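Local atomic coordinates of conserved hypothetical secreted protein (PDB entry 4RNZ), a protein that probably cleaves peptidoglycan as a zinc-dependent metallopeptidase of the M23 family and thereby takes part in setting the shape of the Helicobacter pylori cell. Residues G238-M243 and S278-G283; E259-Y264 and G303-S308; V126-L131 and A159-R164; N120-S125 and Y168-H173. All blocks are in the same frame, centred on the assembly; numbering follows the deposited sequence.

Contact 1: residues G238-M243 and S278-G283; sequences GRVGFM and SFVKKG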
loop_
_atom_site.group_PDB
_atom_site.type_symbol
_atom_site.label_atom_id
_atom_site.label_comp_id
_atom_site.label_asym_id
_atom_site.label_seq_id
_atom_site.Cartn_x
_atom_site.Cartn_y
_atom_site.Cartn_z
ATOM N N GLY A 238 7.288 -14.097 6.941
ATOM C CA GLY A 238 6.255 -13.220 7.483
ATOM C C GLY A 238 5.332 -13.917 8.438
ATOM O O GLY A 238 5.614 -15.027 8.902
ATOM N N ARG A 239 4.208 -13.262 8.710
ATOM C CA ARG A 239 3.195 -13.796 9.626
ATOM C C ARG A 239 1.838 -13.835 8.956
ATOM O O ARG A 239 1.426 -12.864 8.313
ATOM C CB ARG A 239 3.111 -12.946 10.901
ATOM C CG ARG A 239 2.377 -13.659 12.024
ATOM C CD ARG A 239 2.422 -12.872 13.324
ATOM N NE ARG A 239 1.791 -13.614 14.421
ATOM C CZ ARG A 239 1.683 -13.163 15.672
ATOM N NH1 ARG A 239 2.177 -11.972 15.999
ATOM N NH2 ARG A 239 1.090 -13.906 16.605
ATOM N N VAL A 240 1.144 -14.951 9.105
ATOM C CA VAL A 240 -0.176 -15.101 8.517
ATOM C C VAL A 240 -1.155 -14.168 9.220
ATOM O O VAL A 240 -1.269 -14.205 10.426
ATOM C CB VAL A 240 -0.696 -16.536 8.639
ATOM C CG1 VAL A 240 -2.111 -16.662 8.069
ATOM C CG2 VAL A 240 0.229 -17.476 7.907
ATOM N N GLY A 241 -1.853 -13.345 8.452
ATOM C CA GLY A 241 -2.861 -12.430 8.999
ATOM C C GLY A 241 -4.238 -13.012 8.827
ATOM O O GLY A 241 -4.977 -13.166 9.771
ATOM N N PHE A 242 -4.584 -13.332 7.601
ATOM C CA PHE A 242 -5.863 -13.936 7.309
ATOM C C PHE A 242 -5.620 -15.230 6.564
ATOM O O PHE A 242 -4.664 -15.374 5.803
ATOM C CB PHE A 242 -6.735 -12.995 6.472
ATOM C CG PHE A 242 -8.028 -13.616 6.016
ATOM C CD1 PHE A 242 -8.087 -14.352 4.832
ATOM C CD2 PHE A 242 -9.194 -13.459 6.762
ATOM C CE1 PHE A 242 -9.274 -14.931 4.404
ATOM C CE2 PHE A 242 -10.387 -14.034 6.339
ATOM C CZ PHE A 242 -10.420 -14.780 5.166
ATOM N N MET A 243 -6.518 -16.161 6.778
ATOM C CA MET A 243 -6.459 -17.428 6.144
ATOM C C MET A 243 -7.886 -17.984 6.144
ATOM O O MET A 243 -8.445 -18.266 7.199
ATOM C CB MET A 243 -5.534 -18.283 6.966
ATOM C CG MET A 243 -5.408 -19.676 6.465
ATOM S SD MET A 243 -4.270 -20.515 7.551
ATOM C CE MET A 243 -4.731 -22.170 7.093
ATOM N N SER A 278 0.477 -17.779 12.347
ATOM C CA SER A 278 1.662 -18.616 12.079
ATOM C C SER A 278 2.770 -17.750 11.514
ATOM O O SER A 278 2.513 -16.893 10.681
ATOM C CB SER A 278 1.387 -19.718 11.059
ATOM O OG SER A 278 0.478 -20.696 11.537
ATOM N N PHE A 279 3.989 -17.958 11.990
ATOM C CA PHE A 279 5.151 -17.394 11.333
ATOM C C PHE A 279 5.556 -18.337 10.201
ATOM O O PHE A 279 5.613 -19.555 10.412
ATOM C CB PHE A 279 6.286 -17.181 12.319
ATOM C CG PHE A 279 6.050 -16.027 13.243
ATOM C CD1 PHE A 279 5.177 -16.150 14.320
ATOM C CD2 PHE A 279 6.670 -14.807 13.020
ATOM C CE1 PHE A 279 4.948 -15.081 15.170
ATOM C CE2 PHE A 279 6.447 -13.735 13.868
ATOM C CZ PHE A 279 5.581 -13.869 14.938
ATOM N N VAL A 280 5.780 -17.779 9.009
ATOM C CA VAL A 280 6.228 -18.563 7.839
ATOM C C VAL A 280 7.582 -18.114 7.319
ATOM O O VAL A 280 7.983 -16.965 7.502
ATOM C CB VAL A 280 5.231 -18.493 6.664
ATOM C CG1 VAL A 280 3.813 -18.839 7.126
ATOM C CG2 VAL A 280 5.262 -17.125 6.004
ATOM N N LYS A 281 8.283 -19.025 6.637
ATOM C CA LYS A 281 9.574 -18.694 6.067
ATOM C C LYS A 281 9.447 -18.627 4.570
ATOM O O LYS A 281 8.625 -19.328 3.984
ATOM C CB LYS A 281 10.608 -19.751 6.434
ATOM C CG LYS A 281 11.164 -19.600 7.833
ATOM C CD LYS A 281 12.408 -20.464 7.973
ATOM C CE LYS A 281 12.880 -20.542 9.414
ATOM N NZ LYS A 281 13.246 -19.189 9.922
ATOM N N LYS A 282 10.270 -17.792 3.953
ATOM C CA LYS A 282 10.357 -17.779 2.528
ATOM C C LYS A 282 10.620 -19.215 2.063
ATOM O O LYS A 282 11.491 -19.886 2.614
ATOM C CB LYS A 282 11.469 -16.840 2.069
ATOM C CG LYS A 282 11.612 -16.799 0.558
ATOM C CD LYS A 282 12.255 -15.518 0.057
ATOM C CE LYS A 282 13.755 -15.622 0.067
ATOM N NZ LYS A 282 14.332 -14.449 -0.651
ATOM N N GLY A 283 9.828 -19.690 1.103
ATOM C CA GLY A 283 9.986 -21.028 0.532
ATOM C C GLY A 283 9.135 -22.089 1.180
ATOM O O GLY A 283 9.072 -23.219 0.710
#
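Arg239 lays the aliphatic part of its side chain across one face of the Phe279 ring, at the non-hydrogen-bonded pair of a short antiparallel ladder. The touching carbon is Arg239 CD, which stands 4.0 Å from the centroid of the Phe279 ring, a CH-pi contact displaced toward the rim. Two torsions set this up: Arg239 holds CG anti to its N (chi1 -164°) and runs out fully extended, whereas Phe279 has CG beside its own N (chi1 -73°), which brings the end of the ring nearer the arginine strand. The guanidinium runs on past the rim, its plane 23° from that of the ring, with Phe279 CE1 over its face and 3.6 Å from Arg239 NE; a hydrogen bond from NE to Gly277 O steadies it. Arginine suits this exposed edge because its methylenes shield the ring while its charge stays near solvent. On the other face two valines fill the buried side, Val240 CG2 meeting Val280 CG1 at 3.9 Å. Val280 CG2 lies over the backbone of Gly238, 3.6 Å from Gly238 O, and the backbone angles of Gly238 are ones that glycine adopts without strain. Beneath the side chains Gly238 N bonds to Val280 O at 3.0 Å, Val280 N to Gly238 O at 2.8 Å and Val240 N to Ser278 O at 2.9 Å. Strand 238-243 is thus flanked by strand 279-280 and by strand 252-257, whose His256 and Glu254 bond to the backbones of Arg239 and Gly241, while Ile255 and Leu274 pack against Val280.

Contact 2: residues E259-Y264 and G303-S308; sequences ELRLVY and GVYKNS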
loop_
_atom_site.group_PDB
_atom_site.type_symbol
_atom_site.label_atom_id
_atom_site.label_comp_id
_atom_site.label_asym_id
_atom_site.label_seq_id
_atom_site.Cartn_x
_atom_site.Cartn_y
_atom_site.Cartn_z
ATOM N N GLU A 259 6.179 -3.477 5.904
ATOM C CA GLU A 259 5.049 -2.750 5.312
ATOM C C GLU A 259 4.344 -3.503 4.169
ATOM O O GLU A 259 3.450 -2.951 3.516
ATOM C CB GLU A 259 5.474 -1.345 4.883
ATOM C CG GLU A 259 6.449 -1.220 3.709
ATOM C CD GLU A 259 7.920 -1.209 4.134
ATOM O OE1 GLU A 259 8.371 -2.238 4.695
ATOM O OE2 GLU A 259 8.629 -0.201 3.880
ATOM N N LEU A 260 4.710 -4.769 3.965
ATOM C CA LEU A 260 4.064 -5.595 2.954
ATOM C C LEU A 260 2.948 -6.481 3.464
ATOM O O LEU A 260 3.009 -7.090 4.539
ATOM C CB LEU A 260 5.071 -6.470 2.178
ATOM C CG LEU A 260 6.179 -5.828 1.329
ATOM C CD1 LEU A 260 6.955 -6.881 0.521
ATOM C CD2 LEU A 260 5.666 -4.752 0.387
ATOM N N ARG A 261 1.930 -6.599 2.625
ATOM C CA ARG A 261 0.946 -7.643 2.743
ATOM C C ARG A 261 0.935 -8.442 1.425
ATOM O O ARG A 261 0.791 -7.876 0.337
ATOM C CB ARG A 261 -0.397 -6.987 2.993
ATOM C CG ARG A 261 -1.604 -7.884 3.153
ATOM C CD ARG A 261 -2.840 -6.988 3.384
ATOM N NE ARG A 261 -3.910 -7.606 2.672
ATOM C CZ ARG A 261 -4.574 -7.131 1.633
ATOM N NH1 ARG A 261 -4.437 -5.891 1.159
ATOM N NH2 ARG A 261 -5.431 -7.953 1.081
ATOM N N LEU A 262 1.071 -9.760 1.556
ATOM C CA LEU A 262 1.208 -10.665 0.410
ATOM C C LEU A 262 0.003 -11.598 0.388
ATOM O O LEU A 262 -0.305 -12.237 1.383
ATOM C CB LEU A 262 2.528 -11.452 0.486
ATOM C CG LEU A 262 3.819 -10.615 0.404
ATOM C CD1 LEU A 262 4.300 -10.194 1.785
ATOM C CD2 LEU A 262 4.947 -11.363 -0.281
ATOM N N VAL A 263 -0.663 -11.666 -0.762
ATOM C CA VAL A 263 -1.942 -12.375 -0.901
ATOM C C VAL A 263 -1.796 -13.536 -1.875
ATOM O O VAL A 263 -1.299 -13.346 -2.964
ATOM C CB VAL A 263 -3.001 -11.397 -1.432
ATOM C CG1 VAL A 263 -4.281 -12.111 -1.868
ATOM C CG2 VAL A 263 -3.288 -10.335 -0.378
ATOM N N TYR A 264 -2.261 -14.715 -1.483
ATOM C CA TYR A 264 -2.170 -15.926 -2.290
ATOM C C TYR A 264 -3.548 -16.536 -2.384
ATOM O O TYR A 264 -3.996 -17.152 -1.422
ATOM C CB TYR A 264 -1.266 -16.927 -1.582
ATOM C CG TYR A 264 0.116 -16.417 -1.312
ATOM C CD1 TYR A 264 0.378 -15.629 -0.208
ATOM C CD2 TYR A 264 1.162 -16.737 -2.158
ATOM C CE1 TYR A 264 1.664 -15.150 0.044
ATOM C CE2 TYR A 264 2.442 -16.275 -1.915
ATOM C CZ TYR A 264 2.691 -15.494 -0.806
ATOM O OH TYR A 264 3.959 -15.024 -0.588
ATOM N N GLY A 303 -0.817 -11.401 -4.923
ATOM C CA GLY A 303 -0.895 -9.960 -4.715
ATOM C C GLY A 303 0.097 -9.435 -3.689
ATOM O O GLY A 303 0.385 -10.103 -2.695
ATOM N N VAL A 304 0.620 -8.238 -3.942
ATOM C CA VAL A 304 1.504 -7.584 -3.018
ATOM C C VAL A 304 1.019 -6.155 -2.800
ATOM O O VAL A 304 0.703 -5.460 -3.760
ATOM C CB VAL A 304 2.964 -7.596 -3.487
ATOM C CG1 VAL A 304 3.859 -6.871 -2.476
ATOM C CG2 VAL A 304 3.444 -9.043 -3.669
ATOM N N TYR A 305 0.964 -5.773 -1.522
ATOM C CA TYR A 305 0.532 -4.440 -1.063
ATOM C C TYR A 305 1.635 -3.811 -0.225
ATOM O O TYR A 305 2.044 -4.401 0.771
ATOM C CB TYR A 305 -0.707 -4.569 -0.190
ATOM C CG TYR A 305 -1.872 -5.060 -0.983
ATOM C CD1 TYR A 305 -2.056 -6.417 -1.207
ATOM C CD2 TYR A 305 -2.777 -4.163 -1.558
ATOM C CE1 TYR A 305 -3.095 -6.868 -2.005
ATOM C CE2 TYR A 305 -3.834 -4.618 -2.335
ATOM C CZ TYR A 305 -3.963 -5.974 -2.557
ATOM O OH TYR A 305 -4.990 -6.446 -3.322
ATOM N N LYS A 306 2.127 -2.647 -0.639
ATOM C CA LYS A 306 3.102 -1.888 0.139
ATOM C C LYS A 306 2.388 -0.696 0.771
ATOM O O LYS A 306 1.901 0.156 0.052
ATOM C CB LYS A 306 4.230 -1.370 -0.746
ATOM C CG LYS A 306 5.271 -0.551 0.018
ATOM C CD LYS A 306 6.417 -0.069 -0.866
ATOM C CE LYS A 306 7.328 0.917 -0.128
ATOM N NZ LYS A 306 8.594 1.238 -0.864
ATOM N N ASN A 307 2.353 -0.636 2.097
ATOM C CA ASN A 307 1.724 0.490 2.808
ATOM C C ASN A 307 0.257 0.646 2.387
ATOM O O ASN A 307 -0.244 1.754 2.188
ATOM C CB ASN A 307 2.518 1.782 2.595
ATOM C CG ASN A 307 3.802 1.800 3.403
ATOM O OD1 ASN A 307 3.821 1.307 4.506
ATOM N ND2 ASN A 307 4.861 2.372 2.856
ATOM N N SER A 308 -0.383 -0.507 2.206
ATOM C CA SER A 308 -1.795 -0.642 1.861
ATOM C C SER A 308 -2.098 -0.531 0.365
ATOM O O SER A 308 -3.209 -0.845 -0.060
ATOM C CB SER A 308 -2.659 0.338 2.694
ATOM O OG SER A 308 -2.736 1.591 2.006
HETATM O O HOH W 1 7.773 2.399 4.318
HETATM O O HOH W 2 0.491 -3.198 2.836
#
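Arg261 lies flat on the Tyr305 ring, at a hydrogen-bonded pair of two antiparallel strands. Its NH1 stands over the ring centre, 3.4 Å from Tyr305 CG, and the two planes are 26° apart, giving a cation-pi stack. CG of Arg261 is anti to the backbone N (chi1 180°), and a bend at chi3 lets the guanidinium settle on the ring. This is the tight part. Val263 CG2 reaches Tyr305 CE1 at 3.8 Å, and Gly303, having no side chain, lets Val263 come close, with Val263 N bonded to Gly303 O at 2.7 Å. On the opposite face Leu260 CD2 packs on Val304 CG1 at 4.0 Å and on Lys306 CB; branched aliphatic residues suit this buried face. The other end is bridged by water. Asn307 N still bonds to Glu259 O at 2.9 Å, but one water links Glu259 OE2 to Asn307 ND2, and a second joins Glu259 O to Ser308 N. The side chains of Glu259 and Lys306 run side by side, while Lys306 NZ bonds to Gly176 O. Arg261 also makes salt bridges to Glu38 and Glu254, so its charge is probably well balanced. Through Arg261 and Glu38, strand 260-267 is tied to the N-terminal part, whose Glu34 joins His301 of the partner strand 299-306 on the zinc, consistent with a blocked site.

Contact 3: residues V126-L131 and A159-R164; sequences VPFKRL and AMVSSR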
loop_
_atom_site.group_PDB
_atom_site.type_symbol
_atom_site.label_atom_id
_atom_site.label_comp_id
_atom_site.label_asym_id
_atom_site.label_seq_id
_atom_site.Cartn_x
_atom_site.Cartn_y
_atom_site.Cartn_z
ATOM N N VAL A 126 21.805 0.810 9.926
ATOM C CA VAL A 126 22.645 0.829 11.132
ATOM C C VAL A 126 22.680 2.232 11.744
ATOM O O VAL A 126 22.435 2.362 12.940
ATOM C CB VAL A 126 24.054 0.174 10.947
ATOM C CG1 VAL A 126 23.905 -1.314 10.678
ATOM C CG2 VAL A 126 24.875 0.795 9.832
ATOM N N PRO A 127 22.911 3.284 10.931
ATOM C CA PRO A 127 22.812 4.627 11.517
ATOM C C PRO A 127 21.462 4.934 12.172
ATOM O O PRO A 127 21.414 5.662 13.184
ATOM C CB PRO A 127 23.002 5.566 10.311
ATOM C CG PRO A 127 23.504 4.719 9.187
ATOM C CD PRO A 127 22.975 3.351 9.451
ATOM N N PHE A 128 20.376 4.400 11.606
ATOM C CA PHE A 128 19.055 4.641 12.172
ATOM C C PHE A 128 18.951 4.101 13.590
ATOM O O PHE A 128 18.490 4.804 14.478
ATOM C CB PHE A 128 17.934 4.049 11.314
ATOM C CG PHE A 128 16.552 4.444 11.784
ATOM C CD1 PHE A 128 16.017 5.691 11.456
ATOM C CD2 PHE A 128 15.792 3.585 12.575
ATOM C CE1 PHE A 128 14.754 6.054 11.904
ATOM C CE2 PHE A 128 14.536 3.953 13.030
ATOM C CZ PHE A 128 14.015 5.183 12.693
ATOM N N LYS A 129 19.365 2.857 13.799
ATOM C CA LYS A 129 19.288 2.214 15.132
ATOM C C LYS A 129 20.149 2.932 16.179
ATOM O O LYS A 129 19.893 2.827 17.391
ATOM C CB LYS A 129 19.751 0.760 15.060
ATOM C CG LYS A 129 18.975 -0.131 14.098
ATOM C CD LYS A 129 19.883 -1.211 13.510
ATOM C CE LYS A 129 19.247 -1.912 12.321
ATOM N NZ LYS A 129 18.168 -2.839 12.747
ATOM N N ARG A 130 21.161 3.658 15.703
ATOM C CA ARG A 130 22.075 4.417 16.565
ATOM C C ARG A 130 21.753 5.904 16.700
ATOM O O ARG A 130 22.614 6.707 17.092
ATOM C CB ARG A 130 23.490 4.262 16.030
ATOM C CG ARG A 130 23.959 2.819 16.048
ATOM C CD ARG A 130 25.396 2.707 15.589
ATOM N NE ARG A 130 25.790 1.304 15.469
ATOM C CZ ARG A 130 26.845 0.867 14.785
ATOM N NH1 ARG A 130 27.645 1.723 14.149
ATOM N NH2 ARG A 130 27.103 -0.433 14.733
ATOM N N LEU A 131 20.528 6.295 16.374
ATOM C CA LEU A 131 20.160 7.699 16.525
ATOM C C LEU A 131 20.067 8.040 18.017
ATOM O O LEU A 131 19.523 7.262 18.812
ATOM C CB LEU A 131 18.825 8.016 15.855
ATOM C CG LEU A 131 18.755 8.059 14.327
ATOM C CD1 LEU A 131 17.298 8.258 13.931
ATOM C CD2 LEU A 131 19.623 9.159 13.752
ATOM N N ALA A 159 13.180 11.048 2.783
ATOM C CA ALA A 159 13.501 11.078 4.191
ATOM C C ALA A 159 14.999 11.200 4.385
ATOM O O ALA A 159 15.778 10.867 3.503
ATOM C CB ALA A 159 12.954 9.858 4.904
ATOM N N MET A 160 15.374 11.714 5.546
ATOM C CA MET A 160 16.777 11.896 5.927
ATOM C C MET A 160 16.894 11.741 7.439
ATOM O O MET A 160 16.077 12.276 8.217
ATOM C CB MET A 160 17.298 13.270 5.498
ATOM C CG MET A 160 18.791 13.483 5.755
ATOM S SD MET A 160 19.181 13.976 7.444
ATOM C CE MET A 160 18.742 15.707 7.358
ATOM N N VAL A 161 17.876 10.950 7.857
ATOM C CA VAL A 161 18.261 10.898 9.262
ATOM C C VAL A 161 19.768 11.205 9.306
ATOM O O VAL A 161 20.511 10.819 8.398
ATOM C CB VAL A 161 17.899 9.569 9.943
ATOM C CG1 VAL A 161 16.440 9.203 9.689
ATOM C CG2 VAL A 161 18.823 8.450 9.491
ATOM N N SER A 162 20.182 11.978 10.308
ATOM C CA SER A 162 21.584 12.379 10.485
ATOM C C SER A 162 22.101 11.725 11.744
ATOM O O SER A 162 21.401 11.663 12.754
ATOM C CB SER A 162 21.717 13.875 10.659
ATOM O OG SER A 162 21.317 14.207 11.977
ATOM N N SER A 163 23.323 11.228 11.671
ATOM C CA SER A 163 23.982 10.597 12.806
ATOM C C SER A 163 25.477 10.891 12.642
ATOM O O SER A 163 26.054 10.672 11.561
ATOM C CB SER A 163 23.699 9.096 12.811
ATOM O OG SER A 163 24.322 8.446 13.897
ATOM N N ARG A 164 26.082 11.455 13.686
ATOM C CA ARG A 164 27.498 11.801 13.654
ATOM C C ARG A 164 27.800 12.717 12.461
ATOM O O ARG A 164 28.755 12.506 11.717
ATOM C CB ARG A 164 28.330 10.517 13.618
ATOM C CG ARG A 164 27.954 9.534 14.727
ATOM C CD ARG A 164 28.893 8.335 14.784
ATOM N NE ARG A 164 30.299 8.739 14.846
ATOM C CZ ARG A 164 30.926 9.165 15.946
ATOM N NH1 ARG A 164 30.289 9.254 17.107
ATOM N NH2 ARG A 164 32.204 9.517 15.879
HETATM O O HOH W 3 23.706 8.822 16.340
#
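Phe128 swings its ring anti to its backbone N (chi1 -172°) and Leu131 places CG beside its own N (chi1 -72°), and these two choices bring both side chains from the short helix 126-129 and its exit onto strand 153-163. The motif is a small helix packed across an antiparallel sheet in the second domain of Csd3. Val161 is the target of both: Phe128 meets Val161 CG1 with the edge of its ring, CD1 at 4.0 Å, and Leu131 CD2 comes to 4.2 Å from Val161 CB. A beta-branched residue suits a strand, and here it offers a compact apolar surface to Phe128 and Leu131. Phe128 also packs on Leu118 and Met119 of helix 112-121, while Leu131 also reaches Leu97. Pro127, in the first turn, where its missing N-H costs little, presents CB to Ser163 CB at 4.4 Å. Every second strand residue faces this way, and Ser162 instead turns its hydroxyl to the backbone N of Lys136 in the neighbouring strand. No direct hydrogen bond joins helix and strand, so the contact is held mainly by apolar packing. The carbonyl of Ser162 is buried without a polar partner in the model, and the methyl Leu131 CD2 presses on Ser162 O at 3.2 Å.

Contact 4: residues N120-S125 and Y168-H173; sequences NAYKKS and YYLFSH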
loop_
_atom_site.group_PDB
_atom_site.type_symbol
_atom_site.label_atom_id
_atom_site.label_comp_id
_atom_site.label_asym_id
_atom_site.label_seq_id
_atom_site.Cartn_x
_atom_site.Cartn_y
_atom_site.Cartn_z
ATOM N N ASN A 120 9.923 1.246 9.028
ATOM C CA ASN A 120 10.067 0.221 8.011
ATOM C C ASN A 120 11.077 0.579 6.922
ATOM O O ASN A 120 11.832 -0.277 6.489
ATOM C CB ASN A 120 8.695 -0.151 7.416
ATOM C CG ASN A 120 7.909 -1.087 8.314
ATOM O OD1 ASN A 120 8.471 -2.009 8.905
ATOM N ND2 ASN A 120 6.586 -0.877 8.404
ATOM N N ALA A 121 11.087 1.832 6.492
ATOM C CA ALA A 121 11.993 2.307 5.467
ATOM C C ALA A 121 13.442 2.227 5.922
ATOM O O ALA A 121 14.325 2.030 5.114
ATOM C CB ALA A 121 11.670 3.743 5.086
ATOM N N TYR A 122 13.665 2.419 7.214
ATOM C CA TYR A 122 15.012 2.382 7.783
ATOM C C TYR A 122 15.265 1.093 8.580
ATOM O O TYR A 122 16.163 1.049 9.429
ATOM C CB TYR A 122 15.219 3.623 8.655
ATOM C CG TYR A 122 15.548 4.856 7.857
ATOM C CD1 TYR A 122 16.857 5.124 7.459
ATOM C CD2 TYR A 122 14.564 5.750 7.481
ATOM C CE1 TYR A 122 17.173 6.236 6.702
ATOM C CE2 TYR A 122 14.872 6.878 6.745
ATOM C CZ TYR A 122 16.173 7.122 6.348
ATOM O OH TYR A 122 16.481 8.249 5.616
ATOM N N LYS A 123 14.499 0.038 8.313
ATOM C CA LYS A 123 14.561 -1.135 9.188
ATOM C C LYS A 123 15.951 -1.781 9.271
ATOM O O LYS A 123 16.330 -2.276 10.341
ATOM C CB LYS A 123 13.523 -2.209 8.842
ATOM C CG LYS A 123 12.986 -2.835 10.121
ATOM C CD LYS A 123 12.283 -4.169 9.967
ATOM C CE LYS A 123 11.666 -4.536 11.309
ATOM N NZ LYS A 123 11.010 -5.870 11.327
ATOM N N LYS A 124 16.703 -1.771 8.172
ATOM C CA LYS A 124 18.055 -2.355 8.183
ATOM C C LYS A 124 19.159 -1.309 8.343
ATOM O O LYS A 124 20.334 -1.609 8.186
ATOM C CB LYS A 124 18.294 -3.182 6.907
ATOM C CG LYS A 124 17.372 -4.384 6.722
ATOM C CD LYS A 124 17.217 -5.258 7.970
ATOM C CE LYS A 124 18.555 -5.769 8.504
ATOM N NZ LYS A 124 18.401 -6.611 9.723
ATOM N N SER A 125 18.793 -0.080 8.666
ATOM C CA SER A 125 19.748 1.003 8.665
ATOM C C SER A 125 20.490 1.006 9.996
ATOM O O SER A 125 19.875 1.174 11.059
ATOM C CB SER A 125 19.032 2.336 8.465
ATOM O OG SER A 125 19.907 3.417 8.664
ATOM N N TYR A 168 21.647 10.376 5.882
ATOM C CA TYR A 168 21.261 9.127 5.233
ATOM C C TYR A 168 19.888 9.345 4.624
ATOM O O TYR A 168 18.869 9.448 5.327
ATOM C CB TYR A 168 21.266 7.967 6.229
ATOM C CG TYR A 168 22.649 7.772 6.817
ATOM C CD1 TYR A 168 23.633 7.072 6.115
ATOM C CD2 TYR A 168 22.992 8.341 8.043
ATOM C CE1 TYR A 168 24.912 6.921 6.629
ATOM C CE2 TYR A 168 24.267 8.191 8.571
ATOM C CZ TYR A 168 25.219 7.486 7.861
ATOM O OH TYR A 168 26.478 7.346 8.383
ATOM N N TYR A 169 19.896 9.451 3.306
ATOM C CA TYR A 169 18.729 9.834 2.535
ATOM C C TYR A 169 18.041 8.648 1.912
ATOM O O TYR A 169 18.686 7.675 1.495
ATOM C CB TYR A 169 19.154 10.739 1.409
ATOM C CG TYR A 169 19.584 12.112 1.830
ATOM C CD1 TYR A 169 18.662 13.136 1.927
ATOM C CD2 TYR A 169 20.912 12.404 2.091
ATOM C CE1 TYR A 169 19.043 14.415 2.264
ATOM C CE2 TYR A 169 21.299 13.689 2.438
ATOM C CZ TYR A 169 20.355 14.687 2.525
ATOM O OH TYR A 169 20.700 15.974 2.877
ATOM N N LEU A 170 16.726 8.753 1.782
ATOM C CA LEU A 170 16.048 7.906 0.848
ATOM C C LEU A 170 14.924 8.654 0.150
ATOM O O LEU A 170 14.409 9.649 0.665
ATOM C CB LEU A 170 15.560 6.630 1.507
ATOM C CG LEU A 170 14.598 6.729 2.668
ATOM C CD1 LEU A 170 13.146 6.809 2.202
ATOM C CD2 LEU A 170 14.795 5.484 3.522
ATOM N N PHE A 171 14.593 8.168 -1.034
ATOM C CA PHE A 171 13.685 8.848 -1.935
ATOM C C PHE A 171 12.774 7.809 -2.549
ATOM O O PHE A 171 13.222 6.705 -2.858
ATOM C CB PHE A 171 14.453 9.492 -3.079
ATOM C CG PHE A 171 15.488 10.482 -2.653
ATOM C CD1 PHE A 171 16.780 10.074 -2.362
ATOM C CD2 PHE A 171 15.181 11.832 -2.577
ATOM C CE1 PHE A 171 17.749 10.992 -1.972
ATOM C CE2 PHE A 171 16.147 12.753 -2.204
ATOM C CZ PHE A 171 17.425 12.333 -1.895
ATOM N N SER A 172 11.515 8.172 -2.723
ATOM C CA SER A 172 10.577 7.359 -3.436
ATOM C C SER A 172 10.763 7.602 -4.905
ATOM O O SER A 172 11.400 8.579 -5.321
ATOM C CB SER A 172 9.151 7.769 -3.094
ATOM O OG SER A 172 8.916 9.100 -3.567
ATOM N N HIS A 173 10.198 6.692 -5.680
ATOM C CA HIS A 173 10.119 6.805 -7.119
ATOM C C HIS A 173 8.682 6.457 -7.498
ATOM O O HIS A 173 7.956 5.811 -6.724
ATOM C CB HIS A 173 11.102 5.836 -7.766
ATOM C CG HIS A 173 11.292 6.063 -9.232
ATOM N ND1 HIS A 173 10.725 5.253 -10.191
ATOM C CD2 HIS A 173 11.987 7.009 -9.907
ATOM C CE1 HIS A 173 11.061 5.689 -11.392
ATOM N NE2 HIS A 173 11.835 6.747 -11.246
#
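The ring of Tyr122 has Leu170 CD2 pressed on one face; the Phe128 ring lies on the opposite side, strongly offset, with the planes about 15° apart, and at the edge sit Tyr168 O and, in plane, Ser125 CB. The leucine methyl stands 3.8 Å from the centroid of the Tyr122 ring, a CH-pi contact displaced toward the rim, and comes to 3.5 Å from Tyr122 CE2. It gets there because Leu170 takes a rarer first torsion (chi1 59°), with CG between its backbone N and carbonyl carbon, which aims the branch at the incoming ring. The same methyl touches Ala121 CB at 3.9 Å; the small alanine at the end of helix 112-121 allows this close approach. Beyond the ring, Tyr122 OH donates a hydrogen bond to Tyr168 O at 2.7 Å, tilted 34° from the carbonyl plane. Tyrosine is apt here, since its flat body packs against apolar side chains while its hydroxyl adds a further bond to a strand carbonyl inside a buried contact. Ala159 and Val161 of the adjacent strand also touch the ring. Just after the helix the chain makes a type I turn from Tyr122 to Ser125, closed by Ser125 N to Tyr122 O at 3.0 Å. Ser125 then serves as N-cap of helix 126-129, its hydroxyl bonded to Phe128 N. The whole is a pair of consecutive helices joined by a type I turn and packed on an antiparallel beta sheet, with one aromatic residue at the turn keyed into strand 166-172, in the second domain of Csd3.

In the fold
From the N terminus, the chain first passes 120-125 and 126-131, the end of helix 112-121 and the next short helix, then builds strands and returns as 159-164 and 168-173. Contact 3 is therefore nested inside the loop that contact 4 closes, and their neighbouring strands join the two into one helix-on-sheet layer of the second domain. Further on lies the M23 domain, where contacts 1 and 2 cross: 238-243, 259-264, 278-283 and 303-308 alternate within a single sheet. One place where the two domains meet is the packing of Asn120 of contact 4 against Glu259 of contact 2; contacts 1 and 3 do not touch, their centres about 30 Å apart.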